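Local coordinates for protein probable transcriptional regulator (Pseudomonas aeruginosa, PDB 2NNN) that probably binds DNA as a dimeric transcription factor of the MarR family, through a winged helix-turn-helix domain in each subunit, at residues T68-G71 with V72-L76; I16-Q19 with A20-Y24. One frame throughout, in Å; residues are numbered along the deposited sequence.

Contact 1 of 2, residues T68-G71 with V72-L76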
ATOM      1  N   THR A  68      12.345   7.035  -5.446  1.00 39.34           N
ATOM      2  CA  THR A  68      11.871   5.653  -5.463  1.00 39.07           C
ATOM      3  C   THR A  68      12.327   4.902  -6.707  1.00 39.26           C
ATOM      4  O   THR A  68      12.879   3.818  -6.589  1.00 39.42           O
ATOM      5  CB  THR A  68      10.332   5.567  -5.331  1.00 39.04           C
ATOM      6  OG1 THR A  68       9.911   6.364  -4.224  1.00 38.86           O
ATOM      7  CG2 THR A  68       9.871   4.127  -5.093  1.00 39.19           C
ATOM      8  N   ILE A  69      12.103   5.470  -7.894  1.00 39.64           N
ATOM      9  CA  ILE A  69      12.530   4.818  -9.124  1.00 39.78           C
ATOM     10  C   ILE A  69      14.040   4.727  -9.210  1.00 40.71           C
ATOM     11  O   ILE A  69      14.565   3.753  -9.741  1.00 41.37           O
ATOM     12  CB  ILE A  69      11.928   5.445 -10.409  1.00 39.49           C
ATOM     13  CG1 ILE A  69      12.122   4.500 -11.602  1.00 38.61           C
ATOM     14  CG2 ILE A  69      12.520   6.822 -10.700  1.00 39.04           C
ATOM     15  CD1 ILE A  69      11.287   3.231 -11.540  1.00 39.24           C
ATOM     16  N   LYS A  70      14.733   5.735  -8.679  1.00 41.66           N
ATOM     17  CA  LYS A  70      16.191   5.738  -8.628  1.00 42.49           C
ATOM     18  C   LYS A  70      16.715   4.427  -8.037  1.00 42.78           C
ATOM     19  O   LYS A  70      17.604   3.797  -8.600  1.00 42.77           O
ATOM     20  CB  LYS A  70      16.686   6.911  -7.787  1.00 42.57           C
ATOM     21  CG  LYS A  70      18.183   7.160  -7.901  1.00 45.06           C
ATOM     22  CD  LYS A  70      18.627   8.323  -7.016  1.00 47.22           C
ATOM     23  CE  LYS A  70      20.141   8.338  -6.843  1.00 49.63           C
ATOM     24  NZ  LYS A  70      20.831   8.991  -7.998  1.00 51.44           N
ATOM     25  N   GLY A  71      16.134   4.016  -6.913  1.00 43.09           N
ATOM     26  CA  GLY A  71      16.642   2.891  -6.150  1.00 43.25           C
ATOM     27  C   GLY A  71      16.132   1.552  -6.655  1.00 43.53           C
ATOM     28  O   GLY A  71      16.813   0.531  -6.512  1.00 43.99           O
ATOM     29  N   VAL A  72      14.932   1.541  -7.226  1.00 43.21           N
ATOM     30  CA  VAL A  72      14.449   0.354  -7.904  1.00 43.05           C
ATOM     31  C   VAL A  72      15.376   0.035  -9.084  1.00 43.67           C
ATOM     32  O   VAL A  72      15.813  -1.113  -9.239  1.00 43.75           O
ATOM     33  CB  VAL A  72      12.976   0.509  -8.369  1.00 42.94           C
ATOM     34  CG1 VAL A  72      12.664  -0.431  -9.534  1.00 41.47           C
ATOM     35  CG2 VAL A  72      12.033   0.284  -7.211  1.00 41.45           C
ATOM     36  N   VAL A  73      15.685   1.048  -9.900  1.00 44.10           N
ATOM     37  CA  VAL A  73      16.550   0.855 -11.070  1.00 44.55           C
ATOM     38  C   VAL A  73      17.968   0.440 -10.655  1.00 45.21           C
ATOM     39  O   VAL A  73      18.586  -0.400 -11.304  1.00 44.85           O
ATOM     40  CB  VAL A  73      16.574   2.096 -12.000  1.00 44.42           C
ATOM     41  CG1 VAL A  73      17.688   1.985 -13.042  1.00 43.95           C
ATOM     42  CG2 VAL A  73      15.241   2.263 -12.700  1.00 43.80           C
ATOM     43  N   GLU A  74      18.463   1.008  -9.560  1.00 46.22           N
ATOM     44  CA  GLU A  74      19.776   0.625  -9.038  1.00 47.92           C
ATOM     45  C   GLU A  74      19.822  -0.821  -8.536  1.00 48.04           C
ATOM     46  O   GLU A  74      20.779  -1.537  -8.820  1.00 48.34           O
ATOM     47  CB  GLU A  74      20.265   1.615  -7.976  1.00 47.59           C
ATOM     48  CG  GLU A  74      20.789   2.915  -8.584  1.00 49.23           C
ATOM     49  CD  GLU A  74      20.954   4.053  -7.574  1.00 50.22           C
ATOM     50  OE1 GLU A  74      20.796   3.809  -6.352  1.00 52.97           O
ATOM     51  OE2 GLU A  74      21.249   5.199  -8.007  1.00 53.89           O
ATOM     52  N   ARG A  75      18.781  -1.254  -7.824  1.00 48.70           N
ATOM     53  CA  ARG A  75      18.664  -2.650  -7.394  1.00 49.61           C
ATOM     54  C   ARG A  75      18.464  -3.610  -8.568  1.00 49.12           C
ATOM     55  O   ARG A  75      18.967  -4.725  -8.553  1.00 49.53           O
ATOM     56  CB  ARG A  75      17.555  -2.815  -6.357  1.00 49.42           C
ATOM     57  CG  ARG A  75      17.900  -2.183  -5.005  1.00 51.45           C
ATOM     58  CD  ARG A  75      16.722  -2.199  -4.040  1.00 52.18           C
ATOM     59  NE  ARG A  75      15.571  -1.447  -4.555  1.00 58.23           N
ATOM     60  CZ  ARG A  75      14.352  -1.470  -4.017  1.00 59.87           C
ATOM     61  NH1 ARG A  75      14.100  -2.215  -2.942  1.00 61.97           N
ATOM     62  NH2 ARG A  75      13.378  -0.758  -4.561  1.00 60.55           N
ATOM     63  N   LEU A  76      17.738  -3.163  -9.586  1.00 49.11           N
ATOM     64  CA  LEU A  76      17.608  -3.890 -10.845  1.00 48.73           C
ATOM     65  C   LEU A  76      18.962  -3.952 -11.581  1.00 49.27           C
ATOM     66  O   LEU A  76      19.225  -4.888 -12.342  1.00 49.06           O
ATOM     67  CB  LEU A  76      16.555  -3.197 -11.711  1.00 48.74           C
ATOM     68  CG  LEU A  76      15.299  -3.907 -12.238  1.00 48.20           C
ATOM     69  CD1 LEU A  76      14.663  -4.831 -11.218  1.00 46.94           C
ATOM     70  CD2 LEU A  76      14.277  -2.887 -12.734  1.00 47.70           C
TER
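Helix 66-78, the probable DNA-recognition helix of the winged helix-turn-helix domain, carries this local contact, in which residues of T68-G71 meet those of V72-L76 three to five places further on. Four successive backbone bonds join them: V72, V73, E74 and R75 give their N-H groups to the carbonyls of T68, I69, K70 and G71, the tightest being V73 N to I69 O at 2.9 Å. G71 O takes a second donor. R75 bends at chi3 (-61°), which folds the guanidinium back along the helix and brings NE to 3.0 Å from G71 O, with the oxygen close to the guanidinium plane. One residue thus gives G71 O two bonds, from its backbone N on one side of the carbonyl plane and from NE, 59° out of that plane, on the other. On the exposed side, K70 and E74 cross at a slant. E74 OE2 lies 3.5 Å from K70 CE and 3.8 Å from K70 NZ, a long salt bridge; E74 also touches R84 of strand 82-87. The inner side is apolar: I69 CG1 packs at 4.0 Å on V73 CG2, and both residues rest on L58 of helix 55-61, while V72 touches T39 and A43 of helix 38-50. The NE bond probably limits how far the guanidinium can swing, whereas the long K70-E74 pair probably adds only a modest electrostatic attraction.

Contact 2 of 2, residues I16-Q19 with A20-Y24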
ATOM      1  N   ILE A  16      -8.893  -0.765   4.482  1.00 32.74           N
ATOM      2  CA  ILE A  16      -9.218  -1.816   3.523  1.00 32.11           C
ATOM      3  C   ILE A  16      -8.185  -1.863   2.392  1.00 31.67           C
ATOM      4  O   ILE A  16      -7.659  -2.916   2.085  1.00 31.21           O
ATOM      5  CB  ILE A  16     -10.653  -1.609   2.957  1.00 32.48           C
ATOM      6  CG1 ILE A  16     -11.691  -1.633   4.103  1.00 32.83           C
ATOM      7  CG2 ILE A  16     -10.979  -2.647   1.870  1.00 31.30           C
ATOM      8  CD1 ILE A  16     -13.138  -1.432   3.651  1.00 32.48           C
ATOM      9  N   LEU A  17      -7.881  -0.708   1.795  1.00 31.59           N
ATOM     10  CA  LEU A  17      -6.849  -0.626   0.748  1.00 30.90           C
ATOM     11  C   LEU A  17      -5.505  -1.146   1.206  1.00 30.40           C
ATOM     12  O   LEU A  17      -4.861  -1.878   0.479  1.00 30.72           O
ATOM     13  CB  LEU A  17      -6.693   0.800   0.217  1.00 30.67           C
ATOM     14  CG  LEU A  17      -7.803   1.306  -0.686  1.00 29.72           C
ATOM     15  CD1 LEU A  17      -7.563   2.793  -0.995  1.00 28.82           C
ATOM     16  CD2 LEU A  17      -7.876   0.453  -1.939  1.00 28.02           C
ATOM     17  N   ARG A  18      -5.099  -0.785   2.418  1.00 30.65           N
ATOM     18  CA  ARG A  18      -3.827  -1.249   2.982  1.00 30.78           C
ATOM     19  C   ARG A  18      -3.792  -2.766   3.126  1.00 30.85           C
ATOM     20  O   ARG A  18      -2.806  -3.411   2.772  1.00 31.29           O
ATOM     21  CB  ARG A  18      -3.545  -0.577   4.334  1.00 30.67           C
ATOM     22  CG  ARG A  18      -2.295  -1.134   5.004  1.00 31.22           C
ATOM     23  CD  ARG A  18      -1.705  -0.221   6.069  1.00 32.40           C
ATOM     24  NE  ARG A  18      -2.504  -0.058   7.298  1.00 34.24           N
ATOM     25  CZ  ARG A  18      -2.694  -0.985   8.242  1.00 33.96           C
ATOM     26  NH1 ARG A  18      -2.196  -2.207   8.109  1.00 33.04           N
ATOM     27  NH2 ARG A  18      -3.408  -0.687   9.327  1.00 32.47           N
ATOM     28  N   GLN A  19      -4.877  -3.335   3.638  1.00 30.55           N
ATOM     29  CA  GLN A  19      -4.966  -4.788   3.831  1.00 30.46           C
ATOM     30  C   GLN A  19      -4.920  -5.579   2.534  1.00 29.87           C
ATOM     31  O   GLN A  19      -4.227  -6.585   2.459  1.00 29.29           O
ATOM     32  CB  GLN A  19      -6.240  -5.136   4.579  1.00 30.53           C
ATOM     33  CG  GLN A  19      -6.209  -4.727   6.025  1.00 32.26           C
ATOM     34  CD  GLN A  19      -7.534  -4.937   6.655  1.00 34.62           C
ATOM     35  OE1 GLN A  19      -8.442  -4.118   6.526  1.00 39.45           O
ATOM     36  NE2 GLN A  19      -7.675  -6.041   7.317  1.00 33.32           N
ATOM     37  N   ALA A  20      -5.686  -5.131   1.531  1.00 30.08           N
ATOM     38  CA  ALA A  20      -5.644  -5.693   0.173  1.00 29.67           C
ATOM     39  C   ALA A  20      -4.223  -5.595  -0.402  1.00 30.16           C
ATOM     40  O   ALA A  20      -3.719  -6.537  -1.028  1.00 30.48           O
ATOM     41  CB  ALA A  20      -6.632  -4.971  -0.719  1.00 29.63           C
ATOM     42  N   ASN A  21      -3.582  -4.455  -0.166  1.00 29.99           N
ATOM     43  CA  ASN A  21      -2.197  -4.243  -0.550  1.00 30.24           C
ATOM     44  C   ASN A  21      -1.252  -5.227   0.141  1.00 29.62           C
ATOM     45  O   ASN A  21      -0.422  -5.842  -0.523  1.00 30.38           O
ATOM     46  CB  ASN A  21      -1.793  -2.795  -0.271  1.00 29.60           C
ATOM     47  CG  ASN A  21      -0.957  -2.185  -1.383  1.00 32.89           C
ATOM     48  OD1 ASN A  21       0.152  -1.712  -1.135  1.00 41.02           O
ATOM     49  ND2 ASN A  21      -1.474  -2.162  -2.594  1.00 28.68           N
ATOM     50  N   GLN A  22      -1.382  -5.377   1.462  1.00 29.50           N
ATOM     51  CA  GLN A  22      -0.598  -6.355   2.245  1.00 29.46           C
ATOM     52  C   GLN A  22      -0.789  -7.802   1.795  1.00 29.34           C
ATOM     53  O   GLN A  22       0.185  -8.559   1.732  1.00 30.35           O
ATOM     54  CB  GLN A  22      -0.905  -6.254   3.746  1.00 29.35           C
ATOM     55  CG  GLN A  22      -0.141  -5.153   4.477  1.00 29.46           C
ATOM     56  CD  GLN A  22      -0.543  -5.021   5.935  1.00 29.70           C
ATOM     57  OE1 GLN A  22      -0.897  -6.011   6.614  1.00 33.19           O
ATOM     58  NE2 GLN A  22      -0.501  -3.805   6.428  1.00 28.63           N
ATOM     59  N   ARG A  23      -2.025  -8.192   1.491  1.00 28.96           N
ATOM     60  CA  ARG A  23      -2.300  -9.548   0.978  1.00 28.91           C
ATOM     61  C   ARG A  23      -1.614  -9.754  -0.369  1.00 28.84           C
ATOM     62  O   ARG A  23      -0.990 -10.792  -0.611  1.00 28.81           O
ATOM     63  CB  ARG A  23      -3.807  -9.810   0.839  1.00 28.36           C
ATOM     64  CG  ARG A  23      -4.132 -11.080   0.041  1.00 27.84           C
ATOM     65  CD  ARG A  23      -5.570 -11.496   0.223  1.00 26.40           C
ATOM     66  NE  ARG A  23      -5.975 -12.581  -0.666  1.00 26.49           N
ATOM     67  CZ  ARG A  23      -6.397 -12.446  -1.922  1.00 27.72           C
ATOM     68  NH1 ARG A  23      -6.442 -11.254  -2.516  1.00 26.36           N
ATOM     69  NH2 ARG A  23      -6.746 -13.533  -2.608  1.00 29.07           N
ATOM     70  N   TYR A  24      -1.718  -8.752  -1.239  1.00 29.01           N
ATOM     71  CA  TYR A  24      -1.091  -8.835  -2.549  1.00 29.00           C
ATOM     72  C   TYR A  24       0.413  -9.015  -2.392  1.00 28.92           C
ATOM     73  O   TYR A  24       1.012  -9.886  -3.031  1.00 29.52           O
ATOM     74  CB  TYR A  24      -1.431  -7.624  -3.446  1.00 29.05           C
ATOM     75  CG  TYR A  24      -0.840  -7.818  -4.813  1.00 30.16           C
ATOM     76  CD1 TYR A  24      -1.534  -8.537  -5.792  1.00 30.06           C
ATOM     77  CD2 TYR A  24       0.451  -7.350  -5.116  1.00 29.14           C
ATOM     78  CE1 TYR A  24      -0.981  -8.757  -7.036  1.00 28.60           C
ATOM     79  CE2 TYR A  24       1.007  -7.569  -6.359  1.00 29.86           C
ATOM     80  CZ  TYR A  24       0.280  -8.279  -7.310  1.00 29.38           C
ATOM     81  OH  TYR A  24       0.824  -8.511  -8.547  1.00 31.41           O
TER
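Regular helical backbone joins I16-Q19 to A20-Y24, with each N-H from A20 to R23 bonded to the carbonyl four residues earlier. Q22 N to R18 O, at 2.8 Å, is the shortest of the four, and A20 N to I16 O, at 3.0 Å, the longest. On one flank R18 and Q22 run alongside each other, with the flat ends of the two side chains inclined by 29°. A turn at chi3 (69°) interrupts the extended R18 chain and carries NH1 toward the Q22 amide, whose CD is 3.9 Å from NH1 of R18 and lies at the guanidinium edge. The guanidinium has its main partner elsewhere: R18 NH2 is hydrogen-bonded to T62 O of the second subunit, and NH1 bonds weakly to A63 O of that subunit. This arginine therefore ties its own helix to the backbone of the neighbouring chain while keeping Q22 beside it. N21 CB sits 3.3 Å from both L17 O and R18 O. Helix 13-31 is thus shared between two environments. I16 packs on I140 of the second subunit, and L17 and N21 meet N21 and L17 of that subunit in a reciprocal pairing; within its own chain, Y24 lies against I116 and A120 of helix 100-121, where R23 NH1 is hydrogen-bonded to A120 O.

Overall arrangement
Each contact is local, within about two and a half turns of its own helix, and partly buried, but they serve different parts of the subunit. Contact 2 lies in helix 13-31, which meets the second subunit; contact 1 lies in helix 66-78 of the probable DNA-binding domain, where no residue of the other chain touches it. Their centres are 23 Å apart, their nearest atoms about 12 Å. In contact 1 the buried aliphatic face packs on helices 38-50 and 55-61 and on strand 82-87 of its own chain, and R75 folds back onto a carbonyl of its own helix. In contact 2 the apolar face includes residues at the dimer interface, and R18 is bonded chiefly to the carbonyl of T62 of the second subunit.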